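Local coordinates for histidine-rich glycoprotein (Oryctolagus cuniculus, PDB 4CCV) that binds heme, heparin, heparan sulfate, plasminogen, thrombospondin and divalent metal ions in plasma, acting as an adapter in coagulation, fibrinolysis and angiogenesis, at residues F5-D10 against R42-K47; R36-E41 against S59-S64; Y55-V60 against F76-L81; H71-F76 against V102-E107. All coordinates share one frame; numbering follows the deposited sequence.

All four contacts belong to one antiparallel sheet of the N2 domain, the second cystatin domain of this glycoprotein. Its strands lie side by side in chain order: 4-7, 35-47, 51-62, 73-84 and 95-104. Contact 1 pairs the first two, contact 2 the second and third, contact 3 the third and fourth, contact 4 the last two. Contacts 2 and 3 share S59 and V60, with centres about 10 Å apart; contacts 3 and 4 share F76. Contacts 1 and 4, about 27 Å apart between centres, lie on opposite sides of the chain's centre. The sheet thus spans the domain from its N-terminal strand to the glutathione-bearing and glycosylated end.

Contact 1: F5-D10 against R42-K47; sequences FDFIED and RVTRVK
D6 and R45 lie side by side as an antiparallel hydrogen-bonded pair and join through their side chains as well. Their backbones exchange two bonds, D6 N to R45 O at 3.0 Å and R45 N to D6 O at 2.8 Å. The side chain of R45 can be followed outward from there. Its CB lies 3.4 Å from D6 OD1, and CG and CD run on past the same oxygen. A bend at chi3 (66°) then turns the guanidinium side-on to the carboxylate. NE reaches D6 OD1 and, at 2.8 Å, NH2 reaches D6 OD2, each oxygen using its syn lone pair. The two planes are only 15° apart, and the pair of bonds fixes the rotation of both groups. I8 CD1 lies over one guanidinium face, while K47 CD covers the opposite one. Long, branched isoleucine suits this place because it also meets V43, CG1 to CG1 at 3.8 Å, while its backbone N donates to V43 O. Water 1 continues the pairing by donating to I8 O and accepting from V43 N.

The side chains of F5, F7, T44 and V46 occupy the other face. T44 serves both phenylalanines: its methyl CG2 approaches F5 CE2 at 3.5 Å, and OG1 lies beside F7 CE1. V46 CG2 adds an apolar contact to the F5 ring.

Strand 4-7 is an outermost strand of the sheet. Strand 35-47, by its other edge, pairs with strand 51-62, where R42 forms a salt bridge with D57, while I8 and V43 pack on F14 in the loop before helix 15-27.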
# COMPACT_ATOMS: atom_id res chain seq x y z
N PHE A 5 -16.18 8.57 8.66
CA PHE A 5 -14.79 8.58 8.22
C PHE A 5 -13.95 8.69 9.50
O PHE A 5 -14.17 9.56 10.35
CB PHE A 5 -14.58 9.77 7.27
CG PHE A 5 -13.17 10.08 6.93
CD1 PHE A 5 -12.36 10.81 7.82
CD2 PHE A 5 -12.63 9.69 5.74
CE1 PHE A 5 -11.06 11.15 7.50
CE2 PHE A 5 -11.32 10.05 5.40
CZ PHE A 5 -10.53 10.77 6.28
N ASP A 6 -13.05 7.75 9.70
CA ASP A 6 -12.11 7.83 10.85
C ASP A 6 -10.88 7.02 10.63
O ASP A 6 -10.69 6.50 9.53
CB ASP A 6 -12.81 7.49 12.14
CG ASP A 6 -13.17 5.99 12.28
OD1 ASP A 6 -13.12 5.18 11.33
OD2 ASP A 6 -13.54 5.63 13.40
N PHE A 7 -9.99 6.98 11.62
CA PHE A 7 -8.66 6.34 11.46
C PHE A 7 -8.48 5.23 12.46
O PHE A 7 -8.98 5.32 13.58
CB PHE A 7 -7.56 7.38 11.66
CG PHE A 7 -7.61 8.47 10.64
CD1 PHE A 7 -7.16 8.24 9.33
CD2 PHE A 7 -8.18 9.69 10.93
CE1 PHE A 7 -7.24 9.27 8.37
CE2 PHE A 7 -8.25 10.70 10.00
CZ PHE A 7 -7.80 10.48 8.69
N ILE A 8 -7.77 4.19 12.06
CA ILE A 8 -7.45 3.11 12.97
C ILE A 8 -6.01 3.36 13.49
O ILE A 8 -5.10 3.40 12.70
CB ILE A 8 -7.51 1.77 12.22
CG1 ILE A 8 -8.81 1.67 11.43
CG2 ILE A 8 -7.34 0.58 13.20
CD1 ILE A 8 -10.04 1.74 12.29
N GLU A 9 -5.85 3.53 14.79
CA GLU A 9 -4.56 3.82 15.41
C GLU A 9 -3.61 2.61 15.36
O GLU A 9 -2.46 2.79 15.06
CB GLU A 9 -4.72 4.27 16.89
CG GLU A 9 -5.61 5.49 17.14
CD GLU A 9 -5.33 6.67 16.22
OE1 GLU A 9 -4.15 7.09 16.11
OE2 GLU A 9 -6.30 7.17 15.60
N ASP A 10 -4.10 1.41 15.64
CA ASP A 10 -3.26 0.21 15.56
C ASP A 10 -3.27 -0.42 14.17
O ASP A 10 -4.14 -1.17 13.83
CB ASP A 10 -3.72 -0.82 16.60
CG ASP A 10 -2.84 -2.06 16.62
OD1 ASP A 10 -1.67 -2.01 16.12
OD2 ASP A 10 -3.34 -3.08 17.14
N ARG A 42 -0.73 4.44 7.57
CA ARG A 42 -2.02 5.01 7.95
C ARG A 42 -3.14 4.08 7.49
O ARG A 42 -3.06 3.47 6.43
CB ARG A 42 -2.15 6.41 7.29
CG ARG A 42 -3.45 7.10 7.65
CD ARG A 42 -3.52 8.52 7.17
NE ARG A 42 -3.48 8.59 5.72
CZ ARG A 42 -3.66 9.68 5.01
NH1 ARG A 42 -3.88 10.85 5.59
NH2 ARG A 42 -3.61 9.57 3.69
N VAL A 43 -4.20 3.97 8.28
CA VAL A 43 -5.37 3.22 7.88
C VAL A 43 -6.59 4.05 8.20
O VAL A 43 -6.80 4.52 9.35
CB VAL A 43 -5.50 1.89 8.63
CG1 VAL A 43 -6.80 1.15 8.30
CG2 VAL A 43 -4.26 1.00 8.43
N THR A 44 -7.38 4.28 7.17
CA THR A 44 -8.61 5.07 7.23
C THR A 44 -9.79 4.14 7.03
O THR A 44 -9.69 3.22 6.22
CB THR A 44 -8.65 6.06 6.05
OG1 THR A 44 -7.51 6.89 6.13
CG2 THR A 44 -9.87 6.94 6.11
N ARG A 45 -10.83 4.28 7.84
CA ARG A 45 -12.02 3.42 7.77
C ARG A 45 -13.16 4.32 7.30
O ARG A 45 -13.37 5.42 7.81
CB ARG A 45 -12.37 2.80 9.09
CG ARG A 45 -13.68 1.97 9.09
CD ARG A 45 -13.80 1.22 10.40
NE ARG A 45 -13.96 2.22 11.44
CZ ARG A 45 -14.12 1.96 12.73
NH1 ARG A 45 -14.15 0.70 13.18
NH2 ARG A 45 -14.28 2.97 13.58
N VAL A 46 -13.90 3.88 6.31
CA VAL A 46 -15.11 4.59 5.90
C VAL A 46 -16.23 3.57 5.97
O VAL A 46 -16.13 2.51 5.36
CB VAL A 46 -14.98 5.13 4.49
CG1 VAL A 46 -16.25 5.86 4.09
CG2 VAL A 46 -13.78 6.07 4.36
N LYS A 47 -17.28 3.90 6.70
CA LYS A 47 -18.36 2.97 6.99
C LYS A 47 -19.55 3.62 6.34
O LYS A 47 -19.86 4.80 6.64
CB LYS A 47 -18.67 2.88 8.47
CG LYS A 47 -17.65 2.07 9.22
CD LYS A 47 -18.03 1.97 10.68
CE LYS A 47 -19.28 1.14 10.82
NZ LYS A 47 -19.32 0.36 12.10
O HOH W 1 -3.85 5.07 10.97

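Contact 2: R36-E41 against S59-S64; sequences RVDRVE and SVRNCS. With NAG (2-acetamido-2-deoxy-beta-D-glucopyranose), chain B; GSH (glutathione), chain C.
R36 and R61 form an antiparallel hydrogen-bonded pair, R61 N donating to R36 O at 2.9 Å and R36 N to R61 O. A classic beta bulge follows, with D38 and R39 both opposite S59: D38 N donates to S59 O, and S59 N to R39 O. The first bond is short at 2.7 Å, though D38 N stands well above the carbonyl plane.

Among side-chain hydrogen bonds, S59 does double duty. Its OG accepts from R39 N and donates to the anti lone pair of E41 OE2 at 2.7 Å. D38 CB also lies against the hydroxyl, so a small side chain fits this buried position.

The charged contact is between D38 and R61. These side chains run alongside, and R61 NE meets D38 OD2 at 3.1 Å with a nearly straight bond (167°). The carboxylate oxygen lies in the guanidinium plane, but the arginine nitrogen comes from above the carboxylate plane.

Covalent chemistry marks the end of segment 59-64. C63 SG is joined to SG2 of glutathione in a mixed disulfide, and the extended side chain of R36 passes that sulfur, its CD 3.6 Å from C63 SG, before NH1 donates to OE1 of glutathione at 2.9 Å. R36, R61 and C63 belong to the glutathione pocket, which S66 completes. N62 ND2 carries an N-linked N-acetylglucosamine, and S64 OG donates a hydrogen bond to N62 OD1.

The contact lies in the hairpin of strands 35-47 and 51-62. V37 and V60 pack on L22 of helix 15-27, while S59 and R61 touch F74 of strand 73-84.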
# COMPACT_ATOMS: atom_id res chain seq x y z
N ARG A 36 8.69 -4.99 -1.89
CA ARG A 36 8.22 -5.45 -0.56
C ARG A 36 7.71 -4.29 0.26
O ARG A 36 8.09 -3.16 0.03
CB ARG A 36 9.34 -6.13 0.18
CG ARG A 36 9.90 -7.29 -0.60
CD ARG A 36 10.95 -7.93 0.27
NE ARG A 36 11.54 -9.13 -0.31
CZ ARG A 36 12.53 -9.82 0.27
NH1 ARG A 36 13.05 -9.41 1.43
NH2 ARG A 36 13.00 -10.91 -0.33
N VAL A 37 6.76 -4.56 1.16
CA VAL A 37 6.17 -3.54 2.00
C VAL A 37 7.22 -3.11 2.98
O VAL A 37 7.92 -3.98 3.56
CB VAL A 37 4.94 -4.14 2.79
CG1 VAL A 37 4.46 -3.16 3.86
CG2 VAL A 37 3.87 -4.43 1.75
N ASP A 38 7.33 -1.78 3.16
CA ASP A 38 8.24 -1.21 4.14
C ASP A 38 7.40 -1.08 5.44
O ASP A 38 7.53 -1.95 6.33
CB ASP A 38 8.83 0.12 3.64
CG ASP A 38 10.00 0.60 4.50
OD1 ASP A 38 10.17 0.05 5.63
OD2 ASP A 38 10.73 1.52 4.06
N ARG A 39 6.55 -0.05 5.57
CA ARG A 39 5.75 0.18 6.81
C ARG A 39 4.32 0.46 6.38
O ARG A 39 4.10 1.11 5.33
CB ARG A 39 6.18 1.44 7.57
CG ARG A 39 7.56 1.40 8.16
CD ARG A 39 7.94 2.64 8.94
NE ARG A 39 9.39 2.52 9.23
CZ ARG A 39 10.38 3.28 8.70
NH1 ARG A 39 10.11 4.31 7.90
NH2 ARG A 39 11.65 3.06 9.01
N VAL A 40 3.35 0.01 7.18
CA VAL A 40 1.98 0.50 7.08
C VAL A 40 1.97 1.88 7.70
O VAL A 40 2.37 2.01 8.85
CB VAL A 40 0.99 -0.46 7.79
CG1 VAL A 40 -0.43 0.07 7.68
CG2 VAL A 40 1.02 -1.81 7.12
N GLU A 41 1.57 2.90 6.94
CA GLU A 41 1.69 4.29 7.37
C GLU A 41 0.43 4.89 8.00
O GLU A 41 0.53 5.71 8.91
CB GLU A 41 2.09 5.17 6.15
CG GLU A 41 3.28 4.61 5.37
CD GLU A 41 4.62 5.14 5.84
OE1 GLU A 41 4.58 6.18 6.50
OE2 GLU A 41 5.70 4.57 5.51
N SER A 59 4.19 2.10 2.67
CA SER A 59 5.39 2.36 1.93
C SER A 59 5.90 1.05 1.40
O SER A 59 5.62 -0.01 1.99
CB SER A 59 6.48 3.05 2.78
OG SER A 59 6.53 2.49 4.05
N VAL A 60 6.60 1.12 0.27
CA VAL A 60 7.24 -0.01 -0.37
C VAL A 60 8.70 0.28 -0.74
O VAL A 60 9.07 1.43 -0.87
CB VAL A 60 6.44 -0.46 -1.62
CG1 VAL A 60 5.05 -0.96 -1.18
CG2 VAL A 60 6.32 0.65 -2.70
N ARG A 61 9.49 -0.77 -0.95
CA ARG A 61 10.85 -0.67 -1.46
C ARG A 61 11.03 -1.55 -2.68
O ARG A 61 10.49 -2.64 -2.77
CB ARG A 61 11.87 -1.14 -0.41
CG ARG A 61 11.97 -0.25 0.81
CD ARG A 61 12.32 1.19 0.44
NE ARG A 61 12.68 1.96 1.64
CZ ARG A 61 13.62 2.92 1.69
NH1 ARG A 61 14.32 3.22 0.60
NH2 ARG A 61 13.88 3.55 2.84
N ASN A 62 11.83 -1.05 -3.62
CA ASN A 62 12.19 -1.77 -4.82
C ASN A 62 13.42 -2.58 -4.52
O ASN A 62 14.56 -2.05 -4.60
CB ASN A 62 12.49 -0.77 -5.94
CG ASN A 62 12.79 -1.44 -7.25
OD1 ASN A 62 13.17 -2.60 -7.29
ND2 ASN A 62 12.62 -0.71 -8.34
N CYS A 63 13.24 -3.85 -4.15
CA CYS A 63 14.40 -4.61 -3.64
C CYS A 63 15.45 -4.91 -4.70
O CYS A 63 16.59 -5.27 -4.35
CB CYS A 63 13.98 -5.89 -2.94
SG CYS A 63 12.91 -5.50 -1.52
N SER A 64 15.12 -4.79 -5.99
CA SER A 64 16.17 -5.02 -6.97
C SER A 64 17.22 -3.88 -6.88
O SER A 64 18.43 -4.08 -7.19
CB SER A 64 15.63 -5.22 -8.37
OG SER A 64 15.30 -4.00 -8.96
C1 NAG B . 12.87 -1.25 -9.65
C2 NAG B . 12.08 -0.59 -10.75
C3 NAG B . 12.46 -1.30 -12.04
C4 NAG B . 13.94 -1.35 -12.30
C5 NAG B . 14.72 -1.90 -11.12
C6 NAG B . 16.25 -1.65 -11.28
C7 NAG B . 9.74 0.25 -10.61
C8 NAG B . 8.25 -0.07 -10.52
N2 NAG B . 10.63 -0.74 -10.64
O3 NAG B . 11.82 -0.64 -13.07
O4 NAG B . 14.10 -2.28 -13.33
O5 NAG B . 14.27 -1.30 -9.91
O6 NAG B . 16.41 -0.25 -11.51
O7 NAG B . 10.06 1.42 -10.58
N1 GSH C . 13.64 -1.73 4.12
CA1 GSH C . 13.14 -2.85 4.88
C1 GSH C . 14.34 -3.51 5.56
O11 GSH C . 15.06 -2.79 6.30
O12 GSH C . 14.63 -4.71 5.40
CB1 GSH C . 12.25 -3.58 3.88
CG1 GSH C . 12.30 -5.09 4.03
CD1 GSH C . 13.26 -5.77 3.08
OE1 GSH C . 13.08 -6.95 2.96
N2 GSH C . 14.25 -5.19 2.36
CA2 GSH C . 15.04 -6.03 1.44
C2 GSH C . 16.08 -6.92 2.09
O2 GSH C . 16.51 -7.85 1.41
CB2 GSH C . 15.68 -5.15 0.39
SG2 GSH C . 14.36 -4.13 -0.34
N3 GSH C . 16.51 -6.63 3.34
CA3 GSH C . 17.67 -7.25 4.02
C3 GSH C . 17.68 -8.76 3.96
O31 GSH C . 16.70 -9.39 4.44
O32 GSH C . 18.67 -9.34 3.43

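Contact 3: Y55-V60 against F76-L81; sequences YVDFSV and FCRADL
The central hairpin of the cystatin sheet, strands 51-62 and 73-84, is joined here by five consecutive antiparallel pairs. V56 and A79 exchange two backbone bonds, as do F58 and C77, whose C77 N to F58 O bond is 2.8 Å.

On the face carrying Y55, D57, R78 and D80, R78 grips D57 side-on: NE meets OD1 at 2.7 Å and NH2 meets OD2 at 2.9 Å. Both oxygens lie in the guanidinium plane and use their syn lone pairs, so the two groups are held almost coplanar (7°). D57 OD2 also pairs with R42 of strand 35-47. Y55 CB covers one guanidinium face, and the tyrosine ring runs alongside D80 (CE1 to CG 3.4 Å), whose OD1 accepts from N53.

The other face is the one on which helix 15-27 packs, as in cystatins, where a helix lies across the sheet. F58, with chi1 at 64°, brings its ring under C77: C77 CB stands 3.7 Å from the ring centroid in a CH-pi contact, with A79 CB at the ring edge. Small A79 leaves room for A21 of the helix. C77 SG, bound in a disulfide to C100 of strand 95-104, also packs on V60 CG1 at 3.8 Å, and V56 CG2 meets L81 CD1.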
# COMPACT_ATOMS: atom_id res chain seq x y z
N TYR A 55 -8.77 1.93 3.89
CA TYR A 55 -7.78 2.47 2.97
C TYR A 55 -6.46 2.34 3.69
O TYR A 55 -6.23 2.97 4.74
CB TYR A 55 -8.09 3.91 2.54
CG TYR A 55 -9.43 3.97 1.79
CD1 TYR A 55 -9.50 3.75 0.42
CD2 TYR A 55 -10.61 4.24 2.45
CE1 TYR A 55 -10.73 3.81 -0.26
CE2 TYR A 55 -11.84 4.28 1.78
CZ TYR A 55 -11.89 4.09 0.42
OH TYR A 55 -13.12 4.09 -0.25
N VAL A 56 -5.67 1.39 3.22
CA VAL A 56 -4.43 1.03 3.89
C VAL A 56 -3.34 1.70 3.10
O VAL A 56 -3.13 1.30 1.97
CB VAL A 56 -4.20 -0.48 3.88
CG1 VAL A 56 -2.88 -0.82 4.57
CG2 VAL A 56 -5.34 -1.18 4.60
N ASP A 57 -2.65 2.68 3.70
CA ASP A 57 -1.59 3.49 3.05
C ASP A 57 -0.28 2.92 3.55
O ASP A 57 -0.09 2.83 4.75
CB ASP A 57 -1.64 4.98 3.42
CG ASP A 57 -2.92 5.69 2.94
OD1 ASP A 57 -3.47 5.17 1.98
OD2 ASP A 57 -3.38 6.69 3.52
N PHE A 58 0.56 2.50 2.63
CA PHE A 58 1.79 1.79 2.97
C PHE A 58 2.97 2.18 2.10
O PHE A 58 2.77 2.63 0.95
CB PHE A 58 1.58 0.25 3.07
CG PHE A 58 1.19 -0.43 1.81
CD1 PHE A 58 -0.15 -0.52 1.45
CD2 PHE A 58 2.12 -1.05 1.02
CE1 PHE A 58 -0.53 -1.22 0.32
CE2 PHE A 58 1.76 -1.72 -0.13
CZ PHE A 58 0.41 -1.84 -0.46
N SER A 59 4.19 2.10 2.67
CA SER A 59 5.39 2.36 1.93
C SER A 59 5.90 1.05 1.40
O SER A 59 5.62 -0.01 1.99
CB SER A 59 6.48 3.05 2.78
OG SER A 59 6.53 2.49 4.05
N VAL A 60 6.60 1.12 0.27
CA VAL A 60 7.24 -0.01 -0.37
C VAL A 60 8.70 0.28 -0.74
O VAL A 60 9.07 1.43 -0.87
CB VAL A 60 6.44 -0.46 -1.62
CG1 VAL A 60 5.05 -0.96 -1.18
CG2 VAL A 60 6.32 0.65 -2.70
N PHE A 76 4.83 4.78 -2.49
CA PHE A 76 3.68 4.75 -1.61
C PHE A 76 2.57 4.01 -2.36
O PHE A 76 2.41 4.25 -3.56
CB PHE A 76 3.22 6.22 -1.32
CG PHE A 76 3.93 6.90 -0.19
CD1 PHE A 76 4.10 6.30 1.04
CD2 PHE A 76 4.42 8.22 -0.34
CE1 PHE A 76 4.73 6.93 2.07
CE2 PHE A 76 5.03 8.87 0.72
CZ PHE A 76 5.22 8.21 1.92
N CYS A 77 1.79 3.17 -1.65
CA CYS A 77 0.63 2.51 -2.19
C CYS A 77 -0.56 2.79 -1.29
O CYS A 77 -0.43 3.03 -0.08
CB CYS A 77 0.80 1.00 -2.32
SG CYS A 77 2.23 0.45 -3.28
N ARG A 78 -1.74 2.76 -1.91
CA ARG A 78 -2.99 2.72 -1.17
C ARG A 78 -3.76 1.51 -1.67
O ARG A 78 -3.96 1.37 -2.86
CB ARG A 78 -3.84 3.99 -1.39
CG ARG A 78 -5.25 3.85 -0.82
CD ARG A 78 -6.05 5.15 -0.72
NE ARG A 78 -5.57 5.91 0.43
CZ ARG A 78 -6.11 7.04 0.86
NH1 ARG A 78 -7.12 7.61 0.21
NH2 ARG A 78 -5.60 7.66 1.92
N ALA A 79 -4.20 0.68 -0.73
CA ALA A 79 -5.10 -0.42 -0.99
C ALA A 79 -6.45 -0.10 -0.39
O ALA A 79 -6.60 0.12 0.82
CB ALA A 79 -4.56 -1.73 -0.42
N ASP A 80 -7.45 -0.20 -1.22
CA ASP A 80 -8.81 0.02 -0.79
C ASP A 80 -9.41 -1.36 -0.57
O ASP A 80 -9.70 -2.04 -1.56
CB ASP A 80 -9.61 0.78 -1.83
CG ASP A 80 -11.14 0.74 -1.57
OD1 ASP A 80 -11.62 0.28 -0.48
OD2 ASP A 80 -11.87 1.13 -2.49
N LEU A 81 -9.65 -1.75 0.67
CA LEU A 81 -10.28 -3.07 0.94
C LEU A 81 -11.77 -2.86 1.28
O LEU A 81 -12.12 -2.11 2.19
CB LEU A 81 -9.62 -3.77 2.12
CG LEU A 81 -8.07 -3.68 2.13
CD1 LEU A 81 -7.47 -3.91 3.53
CD2 LEU A 81 -7.52 -4.68 1.19

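Contact 4: H71-F76 against V102-E107; sequences HPAFGF and VFNFEE
F74 and F103 form an antiparallel hydrogen-bonded pair between strands 73-84 and 95-104, with F103 N donating to F74 O at 2.7 Å and F74 N to F103 O at 3.0 Å, and F105 N donating to P72 O continues the pairing beyond the strand.

Beyond the strands, H71 lays its imidazole on E106, whose CB sits over the centre of one ring face, 3.6 Å from the centroid and 13° off the normal, a CH-pi contact. With CG between its backbone N and carbonyl carbon (chi1 79°) and a further bend at chi2, the chain of E106 folds back so that OE1 comes 3.3 Å from H71 CB. The carboxylate itself is paired with R65, so its charge is met outside these two segments. F105 flanks the same histidine, its CD2 3.9 Å from H71 CD2, while the apolar CD of P72 packs against CB and CG of F105.

On the face carrying A73, N104 and V102, A73 CB touches N104 OD1, and at G75, with no side chain, the backbone comes to 4.0 Å between its CA and V102 CA. N104 ND2 turns to E107 OE1, tying the turn that follows the strand.

Such edge pairing is that of the last hairpin of a cystatin domain, strands 73-84 and 95-104, beside the N-linked sugar that touches V102.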
# COMPACT_ATOMS: atom_id res chain seq x y z
N HIS A 71 20.74 3.08 -7.55
CA HIS A 71 20.03 4.22 -6.98
C HIS A 71 18.85 3.71 -6.10
O HIS A 71 18.07 2.87 -6.55
CB HIS A 71 19.54 5.11 -8.11
CG HIS A 71 20.65 5.85 -8.80
ND1 HIS A 71 20.91 5.77 -10.16
CD2 HIS A 71 21.54 6.72 -8.30
CE1 HIS A 71 21.93 6.56 -10.46
NE2 HIS A 71 22.32 7.16 -9.35
N PRO A 72 18.73 4.24 -4.88
CA PRO A 72 17.61 3.90 -4.00
C PRO A 72 16.23 4.26 -4.61
O PRO A 72 16.13 5.18 -5.45
CB PRO A 72 17.91 4.71 -2.72
CG PRO A 72 19.33 5.03 -2.75
CD PRO A 72 19.75 5.06 -4.19
N ALA A 73 15.19 3.53 -4.18
CA ALA A 73 13.83 3.84 -4.60
C ALA A 73 12.87 3.57 -3.45
O ALA A 73 13.25 2.95 -2.42
CB ALA A 73 13.44 3.17 -5.91
N PHE A 74 11.74 4.26 -3.50
CA PHE A 74 10.72 4.16 -2.44
C PHE A 74 9.40 4.32 -3.18
O PHE A 74 9.37 4.88 -4.28
CB PHE A 74 11.00 5.24 -1.39
CG PHE A 74 9.92 5.44 -0.38
CD1 PHE A 74 8.79 6.28 -0.66
CD2 PHE A 74 10.01 4.84 0.89
CE1 PHE A 74 7.79 6.46 0.28
CE2 PHE A 74 9.01 5.05 1.84
CZ PHE A 74 7.91 5.86 1.53
N GLY A 75 8.32 3.78 -2.64
CA GLY A 75 7.01 4.04 -3.20
C GLY A 75 5.96 4.19 -2.14
O GLY A 75 6.15 3.75 -1.01
N PHE A 76 4.83 4.78 -2.49
CA PHE A 76 3.68 4.75 -1.61
C PHE A 76 2.57 4.01 -2.36
O PHE A 76 2.41 4.25 -3.56
CB PHE A 76 3.22 6.22 -1.32
CG PHE A 76 3.93 6.90 -0.19
CD1 PHE A 76 4.10 6.30 1.04
CD2 PHE A 76 4.42 8.22 -0.34
CE1 PHE A 76 4.73 6.93 2.07
CE2 PHE A 76 5.03 8.87 0.72
CZ PHE A 76 5.22 8.21 1.92
N VAL A 102 6.02 5.49 -7.38
CA VAL A 102 7.40 5.24 -6.99
C VAL A 102 8.18 6.57 -7.06
O VAL A 102 7.80 7.48 -7.80
CB VAL A 102 8.00 4.24 -7.97
CG1 VAL A 102 9.47 4.03 -7.71
CG2 VAL A 102 7.29 2.93 -7.81
N PHE A 103 9.21 6.65 -6.25
CA PHE A 103 10.04 7.84 -6.09
C PHE A 103 11.47 7.31 -6.22
O PHE A 103 11.97 6.64 -5.31
CB PHE A 103 9.83 8.45 -4.69
CG PHE A 103 10.56 9.77 -4.46
CD1 PHE A 103 10.32 10.89 -5.29
CD2 PHE A 103 11.41 9.94 -3.40
CE1 PHE A 103 10.96 12.11 -5.06
CE2 PHE A 103 12.07 11.15 -3.18
CZ PHE A 103 11.84 12.22 -4.01
N ASN A 104 12.11 7.58 -7.36
CA ASN A 104 13.49 7.11 -7.66
C ASN A 104 14.52 8.23 -7.38
O ASN A 104 14.37 9.37 -7.80
CB ASN A 104 13.65 6.62 -9.11
CG ASN A 104 12.83 5.39 -9.41
OD1 ASN A 104 12.86 4.40 -8.68
ND2 ASN A 104 12.08 5.45 -10.51
N PHE A 105 15.52 7.89 -6.59
CA PHE A 105 16.58 8.80 -6.19
C PHE A 105 17.14 9.63 -7.35
O PHE A 105 17.34 10.82 -7.22
CB PHE A 105 17.69 7.96 -5.53
CG PHE A 105 18.77 8.77 -4.91
CD1 PHE A 105 18.66 9.19 -3.61
CD2 PHE A 105 19.93 9.06 -5.62
CE1 PHE A 105 19.67 9.94 -3.03
CE2 PHE A 105 20.97 9.80 -5.03
CZ PHE A 105 20.80 10.26 -3.75
N GLU A 106 17.38 8.97 -8.48
CA GLU A 106 18.04 9.59 -9.64
C GLU A 106 17.12 10.43 -10.56
O GLU A 106 17.61 11.04 -11.46
CB GLU A 106 18.77 8.51 -10.47
CG GLU A 106 17.95 7.62 -11.43
CD GLU A 106 17.10 6.50 -10.79
OE1 GLU A 106 16.89 6.40 -9.54
OE2 GLU A 106 16.59 5.69 -11.59
N GLU A 107 15.80 10.47 -10.32
CA GLU A 107 14.90 11.19 -11.20
C GLU A 107 14.42 12.54 -10.68
O GLU A 107 13.52 13.15 -11.27
CB GLU A 107 13.70 10.31 -11.50
CG GLU A 107 14.06 9.08 -12.30
CD GLU A 107 12.85 8.19 -12.61
OE1 GLU A 107 11.83 8.24 -11.88
OE2 GLU A 107 12.94 7.43 -13.59